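Local coordinates for DNA repair protein RAD14 (Saccharomyces cerevisiae, PDB 5A3D) that binds specifically to damaged, kinked DNA as an XPA-family factor of nucleotide excision repair, here seen as its DNA-binding domain, and is required for the incision step, at residues A88-F91 and K92-G96; N57-L61 and F62-E66; F81-C84 and E85-F89. All blocks are in the same frame, centred on the assembly; numbering follows the deposited sequence.

Interaction 1 (A88-F91 and K92-G96); sequences AFAF and KKWGG
Phe89 turns its ring away from its own backbone N (chi1 -177°), and Lys92 leaves in the same sense (chi1 158°) before bending at each later torsion, which folds the lysine chain back over the phenylalanine ring one helical turn earlier. This is the C-terminal end of helix 83-94, where the chain turns at Gly95 and leads on to helix 96-113. Lys92 CE makes a CH-pi contact over one ring face, toward the rim. Lys92 CE comes within 3.4 Å of Phe89 CE1, so the lysine's aliphatic part does the touching, with NZ farther off. The same phenylalanine meets Phe62 edge-to-face.

The two residues after Lys92 send their side chains elsewhere. Lys93 runs out extended, and its NZ reaches Glu55 in a salt bridge and Phe50 O in a hydrogen bond. Lys93 CG also lies 3.7 Å above the plane of the neighbouring Trp94 indole, over the middle of the ring. Trp94 donates from NE1 to Tyr49 O and packs on Leu100 and Arg107 of helix 96-113, which ties the two helices together.

The helix ends at Phe91 O, which accepts the i+4 bond from Gly95 N and also an i+5 bond from Gly96 N. Gly96 N lies on a lone pair in the carbonyl plane, 2.7 Å from Phe91 O and almost straight (177°), whereas Gly95 N, 3.0 Å from Phe91 O, sits well above that plane. Gly95 has positive phi, at backbone angles that call for glycine. Beyond it, Gly96 C lies over one face of the Phe91 ring, 3.7 Å from Phe91 CD1.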
loop_
_atom_site.group_PDB
_atom_site.type_symbol
_atom_site.label_atom_id
_atom_site.label_comp_id
_atom_site.label_asym_id
_atom_site.label_seq_id
_atom_site.Cartn_x
_atom_site.Cartn_y
_atom_site.Cartn_z
ATOM N N ALA B 88 13.855 19.115 -8.817
ATOM C CA ALA B 88 14.001 18.826 -10.255
ATOM C C ALA B 88 12.899 17.893 -10.697
ATOM O O ALA B 88 12.323 18.077 -11.758
ATOM C CB ALA B 88 15.352 18.186 -10.505
ATOM N N PHE B 89 12.612 16.859 -9.897
ATOM C CA PHE B 89 11.503 15.928 -10.164
ATOM C C PHE B 89 10.117 16.593 -10.067
ATOM O O PHE B 89 9.243 16.367 -10.899
ATOM C CB PHE B 89 11.581 14.724 -9.190
ATOM C CG PHE B 89 10.518 13.687 -9.464
ATOM C CD1 PHE B 89 10.716 12.707 -10.471
ATOM C CD2 PHE B 89 9.254 13.792 -8.866
ATOM C CE1 PHE B 89 9.722 11.785 -10.758
ATOM C CE2 PHE B 89 8.255 12.886 -9.185
ATOM C CZ PHE B 89 8.490 11.893 -10.129
ATOM N N ALA B 90 9.921 17.376 -9.016
ATOM C CA ALA B 90 8.699 18.062 -8.763
ATOM C C ALA B 90 8.316 19.047 -9.863
ATOM O O ALA B 90 7.136 19.127 -10.236
ATOM C CB ALA B 90 8.801 18.778 -7.447
ATOM N N PHE B 91 9.317 19.772 -10.367
ATOM C CA PHE B 91 9.164 20.729 -11.502
ATOM C C PHE B 91 8.783 19.995 -12.790
ATOM O O PHE B 91 8.061 20.529 -13.650
ATOM C CB PHE B 91 10.481 21.543 -11.738
ATOM C CG PHE B 91 10.728 22.659 -10.739
ATOM C CD1 PHE B 91 9.899 22.877 -9.667
ATOM C CD2 PHE B 91 11.846 23.475 -10.861
ATOM C CE1 PHE B 91 10.164 23.878 -8.728
ATOM C CE2 PHE B 91 12.102 24.511 -9.968
ATOM C CZ PHE B 91 11.242 24.720 -8.896
ATOM N N LYS B 92 9.314 18.786 -12.960
ATOM C CA LYS B 92 8.918 17.948 -14.101
ATOM C C LYS B 92 7.453 17.459 -13.942
ATOM O O LYS B 92 6.667 17.444 -14.904
ATOM C CB LYS B 92 9.911 16.796 -14.271
ATOM C CG LYS B 92 9.427 15.568 -15.031
ATOM C CD LYS B 92 9.800 14.254 -14.325
ATOM C CE LYS B 92 8.697 13.681 -13.391
ATOM N NZ LYS B 92 7.575 12.898 -14.058
ATOM N N LYS B 93 7.089 17.059 -12.740
ATOM C CA LYS B 93 5.752 16.580 -12.468
ATOM C C LYS B 93 4.660 17.630 -12.588
ATOM O O LYS B 93 3.519 17.306 -12.948
ATOM C CB LYS B 93 5.689 15.933 -11.072
ATOM C CG LYS B 93 4.316 15.663 -10.484
ATOM C CD LYS B 93 4.414 14.880 -9.183
ATOM C CE LYS B 93 3.121 14.173 -8.830
ATOM N NZ LYS B 93 3.019 13.618 -7.468
ATOM N N TRP B 94 4.984 18.859 -12.240
ATOM C CA TRP B 94 3.971 19.832 -12.026
ATOM C C TRP B 94 4.010 20.903 -13.077
ATOM O O TRP B 94 3.026 21.587 -13.223
ATOM C CB TRP B 94 4.082 20.479 -10.639
ATOM C CG TRP B 94 3.757 19.539 -9.515
ATOM C CD1 TRP B 94 4.576 19.185 -8.505
ATOM C CD2 TRP B 94 2.532 18.829 -9.312
ATOM N NE1 TRP B 94 3.936 18.323 -7.649
ATOM C CE2 TRP B 94 2.687 18.063 -8.141
ATOM C CE3 TRP B 94 1.334 18.759 -10.008
ATOM C CZ2 TRP B 94 1.687 17.244 -7.649
ATOM C CZ3 TRP B 94 0.341 17.946 -9.537
ATOM C CH2 TRP B 94 0.521 17.194 -8.362
ATOM N N GLY B 95 5.123 21.040 -13.801
ATOM C CA GLY B 95 5.259 22.080 -14.808
ATOM C C GLY B 95 5.968 23.277 -14.231
ATOM O O GLY B 95 5.389 24.359 -14.149
ATOM N N GLY B 96 7.199 23.042 -13.749
ATOM C CA GLY B 96 8.043 24.109 -13.244
ATOM C C GLY B 96 7.545 24.661 -11.930
ATOM O O GLY B 96 6.560 24.184 -11.377
#

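Interaction 2 (N57-L61 and F62-E66); sequences NDEDL and FHRLE
The loop that carries the chain from helix 53-56 to strand 65-67 folds round one backbone oxygen, Asp58 O, which Arg64 and Phe62 both approach. Arg64 NH2 donates to it weakly, 3.1 Å from Asp58 O, with that oxygen at the guanidinium edge and near its plane. Phe62 N adds a long, weak bond, while Leu61 N, 3.1 Å from Asp58 O, closes a turn within the loop.

Arg64 gets there with CG lodged between backbone N and carbonyl carbon (chi1 65°) and a later bend at chi3, which fold the chain back against the loop. Its two terminal nitrogens divide the work: NH2 also bonds Leu56 O, and NH1 lies 2.6 Å from Phe62 O in a weak, bent bond. Glu59 contributes carbon to this group, for its CG lies over one guanidinium face, 3.7 Å from Arg64 NH1. The carboxylate, turned almost perpendicular to the guanidinium (82°), stays clear of it.

The side chain of Asp58 also shapes the loop, through an Asx turn: OD1 accepts from Asp60 N at 3.0 Å, on the anti side and 31° out of the carboxylate plane. The chain runs on into the three-stranded antiparallel sheet, where the backbone of Leu65 is hydrogen-bonded to that of Leu80 in strand 78-82.

On the apolar side, Leu61 and Phe62 lie side by side and point the same way. Leu61 CG sits over one face of the Phe62 ring, off-centre, and Leu61 CD2 closes to 3.4 Å from Phe62 CE2. The buried ring carries on against Leu51 and the helix 83-94 residues Glu85 and Phe89.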
loop_
_atom_site.group_PDB
_atom_site.type_symbol
_atom_site.label_atom_id
_atom_site.label_comp_id
_atom_site.label_asym_id
_atom_site.label_seq_id
_atom_site.Cartn_x
_atom_site.Cartn_y
_atom_site.Cartn_z
ATOM N N ASN B 57 9.576 6.502 -2.668
ATOM C CA ASN B 57 10.008 5.177 -2.274
ATOM C C ASN B 57 10.834 4.544 -3.414
ATOM O O ASN B 57 11.408 3.481 -3.214
ATOM C CB ASN B 57 8.857 4.241 -1.948
ATOM C CG ASN B 57 8.202 4.543 -0.564
ATOM O OD1 ASN B 57 8.853 5.107 0.301
ATOM N ND2 ASN B 57 6.927 4.130 -0.359
ATOM N N ASP B 58 10.851 5.166 -4.583
ATOM C CA ASP B 58 11.514 4.587 -5.749
ATOM C C ASP B 58 13.028 4.878 -5.596
ATOM O O ASP B 58 13.490 5.959 -5.763
ATOM C CB ASP B 58 10.947 5.187 -7.007
ATOM C CG ASP B 58 11.475 4.549 -8.293
ATOM O OD1 ASP B 58 12.518 3.846 -8.312
ATOM O OD2 ASP B 58 10.786 4.763 -9.299
ATOM N N GLU B 59 13.766 3.897 -5.168
ATOM C CA GLU B 59 15.268 4.015 -5.093
ATOM C C GLU B 59 16.007 4.268 -6.381
ATOM O O GLU B 59 17.134 4.687 -6.341
ATOM C CB GLU B 59 15.879 2.772 -4.498
ATOM C CG GLU B 59 16.033 2.857 -2.987
ATOM C CD GLU B 59 16.102 1.479 -2.398
ATOM O OE1 GLU B 59 15.228 0.655 -2.848
ATOM O OE2 GLU B 59 17.056 1.216 -1.582
ATOM N N ASP B 60 15.396 3.995 -7.519
ATOM C CA ASP B 60 16.037 4.307 -8.787
ATOM C C ASP B 60 15.914 5.795 -9.059
ATOM O O ASP B 60 16.771 6.318 -9.724
ATOM C CB ASP B 60 15.527 3.413 -9.928
ATOM C CG ASP B 60 15.828 1.958 -9.675
ATOM O OD1 ASP B 60 16.876 1.686 -9.058
ATOM O OD2 ASP B 60 15.042 1.062 -10.074
ATOM N N LEU B 61 14.939 6.480 -8.436
ATOM C CA LEU B 61 14.623 7.911 -8.712
ATOM C C LEU B 61 15.297 9.008 -7.801
ATOM O O LEU B 61 15.517 10.170 -8.219
ATOM C CB LEU B 61 13.180 8.115 -8.479
ATOM C CG LEU B 61 12.552 9.259 -9.246
ATOM C CD1 LEU B 61 12.438 8.786 -10.707
ATOM C CD2 LEU B 61 11.155 9.537 -8.680
ATOM N N PHE B 62 15.526 8.665 -6.570
ATOM C CA PHE B 62 16.190 9.620 -5.612
ATOM C C PHE B 62 17.240 8.937 -4.798
ATOM O O PHE B 62 17.034 7.800 -4.259
ATOM C CB PHE B 62 15.185 10.183 -4.613
ATOM C CG PHE B 62 14.095 10.995 -5.234
ATOM C CD1 PHE B 62 14.352 12.182 -5.859
ATOM C CD2 PHE B 62 12.796 10.515 -5.299
ATOM C CE1 PHE B 62 13.316 12.906 -6.444
ATOM C CE2 PHE B 62 11.779 11.260 -5.804
ATOM C CZ PHE B 62 12.038 12.458 -6.452
ATOM N N HIS B 63 18.297 9.673 -4.502
ATOM C CA HIS B 63 19.245 9.199 -3.495
ATOM C C HIS B 63 18.598 9.522 -2.193
ATOM O O HIS B 63 17.696 10.397 -2.139
ATOM C CB HIS B 63 20.609 9.838 -3.600
ATOM C CG HIS B 63 21.356 9.487 -4.850
ATOM N ND1 HIS B 63 21.273 10.244 -6.007
ATOM C CD2 HIS B 63 22.233 8.494 -5.117
ATOM C CE1 HIS B 63 22.030 9.695 -6.949
ATOM N NE2 HIS B 63 22.617 8.628 -6.429
ATOM N N ARG B 64 18.950 8.801 -1.147
ATOM C CA ARG B 64 18.436 9.179 0.135
ATOM C C ARG B 64 19.386 8.706 1.260
ATOM O O ARG B 64 20.064 7.705 1.122
ATOM C CB ARG B 64 17.039 8.643 0.420
ATOM C CG ARG B 64 16.879 7.152 0.536
ATOM C CD ARG B 64 15.361 6.719 0.598
ATOM N NE ARG B 64 14.525 6.856 -0.655
ATOM C CZ ARG B 64 14.954 6.807 -1.923
ATOM N NH1 ARG B 64 16.224 6.482 -2.227
ATOM N NH2 ARG B 64 14.115 7.027 -2.914
ATOM N N LEU B 65 19.415 9.483 2.310
ATOM C CA LEU B 65 20.061 9.142 3.548
ATOM C C LEU B 65 19.019 8.743 4.574
ATOM O O LEU B 65 18.127 9.505 4.861
ATOM C CB LEU B 65 20.741 10.374 4.054
ATOM C CG LEU B 65 21.853 10.347 5.178
ATOM C CD1 LEU B 65 22.069 11.601 6.057
ATOM C CD2 LEU B 65 22.496 9.122 5.731
ATOM N N GLU B 66 19.243 7.614 5.235
ATOM C CA GLU B 66 18.374 7.212 6.347
ATOM C C GLU B 66 19.038 7.397 7.667
ATOM O O GLU B 66 20.292 7.178 7.830
ATOM C CB GLU B 66 17.909 5.782 6.113
ATOM C CG GLU B 66 16.867 5.803 5.043
ATOM C CD GLU B 66 16.089 4.527 4.875
ATOM O OE1 GLU B 66 16.411 3.552 5.611
ATOM O OE2 GLU B 66 15.168 4.542 3.968
#

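Interaction 3 (F81-C84 and E85-F89); sequences FVRC and EVEAF
Glu85 OE1 takes a hydrogen bond from a water 2.7 Å away, and that water in turn accepts from Val82 N at 2.9 Å. The bridge links the last residue of strand 78-82 to the first turn of helix 83-94. The other carboxylate oxygen, Glu85 OE2, bonds His63 ND1, so both oxygens have a partner. Val82 CG1, placed between backbone N and carbonyl carbon (chi1 70°), presses on the aliphatic part of this glutamate, 3.7 Å from Glu85 CG, and the two side chains cross at about a right angle.

Val82 stands at the N-cap. It has no side-chain acceptor to cap the helix, so this is no capping box; Glu85, three residues on, reaches the N-cap N-H only through the water. Regular helical bonding starts at once: Val86 N points almost straight (174°) at Val82 O, 3.1 Å away, and Glu87 N follows with an equally regular bond of 2.9 Å to Arg83 O.

The buried side of the junction is apolar. Val86 CG2 tucks against Phe81 CB at 3.5 Å, and both side chains lean on Cys45 of helix 42-49. On another flank, Arg83 NH1 bonds Tyr49 OH, to which Glu87 OE1 is also weakly bonded. The tyrosine hydroxyl thus joins arginine and glutamate, whose own charged atoms, Arg83 NH1 and Glu87 OE1, are 5.2 Å apart.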
loop_
_atom_site.group_PDB
_atom_site.type_symbol
_atom_site.label_atom_id
_atom_site.label_comp_id
_atom_site.label_asym_id
_atom_site.label_seq_id
_atom_site.Cartn_x
_atom_site.Cartn_y
_atom_site.Cartn_z
ATOM N N PHE B 81 16.202 13.583 1.825
ATOM C CA PHE B 81 16.311 13.767 0.333
ATOM C C PHE B 81 16.993 15.150 0.094
ATOM O O PHE B 81 16.774 16.068 0.904
ATOM C CB PHE B 81 14.960 13.742 -0.325
ATOM C CG PHE B 81 14.253 12.455 -0.161
ATOM C CD1 PHE B 81 13.562 12.203 1.015
ATOM C CD2 PHE B 81 14.276 11.479 -1.159
ATOM C CE1 PHE B 81 12.830 11.021 1.159
ATOM C CE2 PHE B 81 13.575 10.265 -0.954
ATOM C CZ PHE B 81 12.857 10.050 0.209
ATOM N N VAL B 82 17.758 15.246 -0.989
ATOM C CA VAL B 82 18.473 16.538 -1.297
ATOM C C VAL B 82 17.520 17.403 -2.132
ATOM O O VAL B 82 16.898 16.954 -3.139
ATOM C CB VAL B 82 19.927 16.409 -1.870
ATOM C CG1 VAL B 82 20.009 15.857 -3.273
ATOM C CG2 VAL B 82 20.669 17.745 -1.756
ATOM N N ARG B 83 17.456 18.661 -1.722
ATOM C CA ARG B 83 16.519 19.563 -2.325
ATOM C C ARG B 83 16.658 19.569 -3.841
ATOM O O ARG B 83 15.647 19.525 -4.508
ATOM C CB ARG B 83 16.543 20.967 -1.745
ATOM C CG ARG B 83 15.465 21.773 -2.435
ATOM C CD ARG B 83 15.351 23.183 -1.969
ATOM N NE ARG B 83 15.188 23.430 -0.583
ATOM C CZ ARG B 83 14.018 23.392 0.026
ATOM N NH1 ARG B 83 12.932 23.036 -0.671
ATOM N NH2 ARG B 83 13.934 23.703 1.323
ATOM N N CYS B 84 17.880 19.629 -4.377
ATOM C CA CYS B 84 17.998 19.819 -5.829
ATOM C C CYS B 84 17.338 18.632 -6.616
ATOM O O CYS B 84 16.780 18.851 -7.649
ATOM C CB CYS B 84 19.451 20.057 -6.239
ATOM S SG CYS B 84 20.631 18.776 -5.779
ATOM N N GLU B 85 17.465 17.414 -6.105
ATOM C CA GLU B 85 16.801 16.215 -6.729
ATOM C C GLU B 85 15.284 16.258 -6.672
ATOM O O GLU B 85 14.548 16.088 -7.669
ATOM C CB GLU B 85 17.287 14.961 -6.030
ATOM C CG GLU B 85 18.650 14.565 -6.469
ATOM C CD GLU B 85 19.109 13.221 -5.913
ATOM O OE1 GLU B 85 18.299 12.438 -5.353
ATOM O OE2 GLU B 85 20.350 12.931 -6.116
ATOM N N VAL B 86 14.806 16.496 -5.447
ATOM C CA VAL B 86 13.384 16.655 -5.126
ATOM C C VAL B 86 12.718 17.724 -6.036
ATOM O O VAL B 86 11.662 17.486 -6.614
ATOM C CB VAL B 86 13.204 17.006 -3.616
ATOM C CG1 VAL B 86 11.729 17.147 -3.310
ATOM C CG2 VAL B 86 13.685 15.820 -2.803
ATOM N N GLU B 87 13.325 18.883 -6.096
ATOM C CA GLU B 87 12.778 19.982 -6.833
ATOM C C GLU B 87 12.772 19.688 -8.331
ATOM O O GLU B 87 11.829 19.998 -9.034
ATOM C CB GLU B 87 13.599 21.229 -6.512
ATOM C CG GLU B 87 13.098 22.439 -7.173
ATOM C CD GLU B 87 13.907 23.642 -6.707
ATOM O OE1 GLU B 87 13.477 24.217 -5.655
ATOM O OE2 GLU B 87 14.922 23.939 -7.405
ATOM N N ALA B 88 13.855 19.115 -8.817
ATOM C CA ALA B 88 14.001 18.826 -10.255
ATOM C C ALA B 88 12.899 17.893 -10.697
ATOM O O ALA B 88 12.323 18.077 -11.758
ATOM C CB ALA B 88 15.352 18.186 -10.505
ATOM N N PHE B 89 12.612 16.859 -9.897
ATOM C CA PHE B 89 11.503 15.928 -10.164
ATOM C C PHE B 89 10.117 16.593 -10.067
ATOM O O PHE B 89 9.243 16.367 -10.899
ATOM C CB PHE B 89 11.581 14.724 -9.190
ATOM C CG PHE B 89 10.518 13.687 -9.464
ATOM C CD1 PHE B 89 10.716 12.707 -10.471
ATOM C CD2 PHE B 89 9.254 13.792 -8.866
ATOM C CE1 PHE B 89 9.722 11.785 -10.758
ATOM C CE2 PHE B 89 8.255 12.886 -9.185
ATOM C CZ PHE B 89 8.490 11.893 -10.129
HETATM O O HOH W 1 17.303 13.067 -2.922
#

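Overall arrangement
Interactions 3 and 1 are the two ends of helix 83-94, their centres about 10 Å apart and sharing Ala88 and Phe89; interaction 2 is the loop laid against that helix. Besides the probable His63-Glu85 hydrogen bond, it touches interaction 3 where Arg64 NE lies 3.6 Å from Phe81 CE2, and it touches interaction 1 through Leu61 CD2 and Phe89 CE1 (3.4 Å). Strands 65-67 and 78-82, neighbours in the sheet, join interactions 2 and 3 again. The zinc lies about 14 Å from the side chain of Val82, whereas the bound nucleic acid comes within about 5 Å of interactions 1 and 2 and 6 Å of interaction 3, counting nearest atoms.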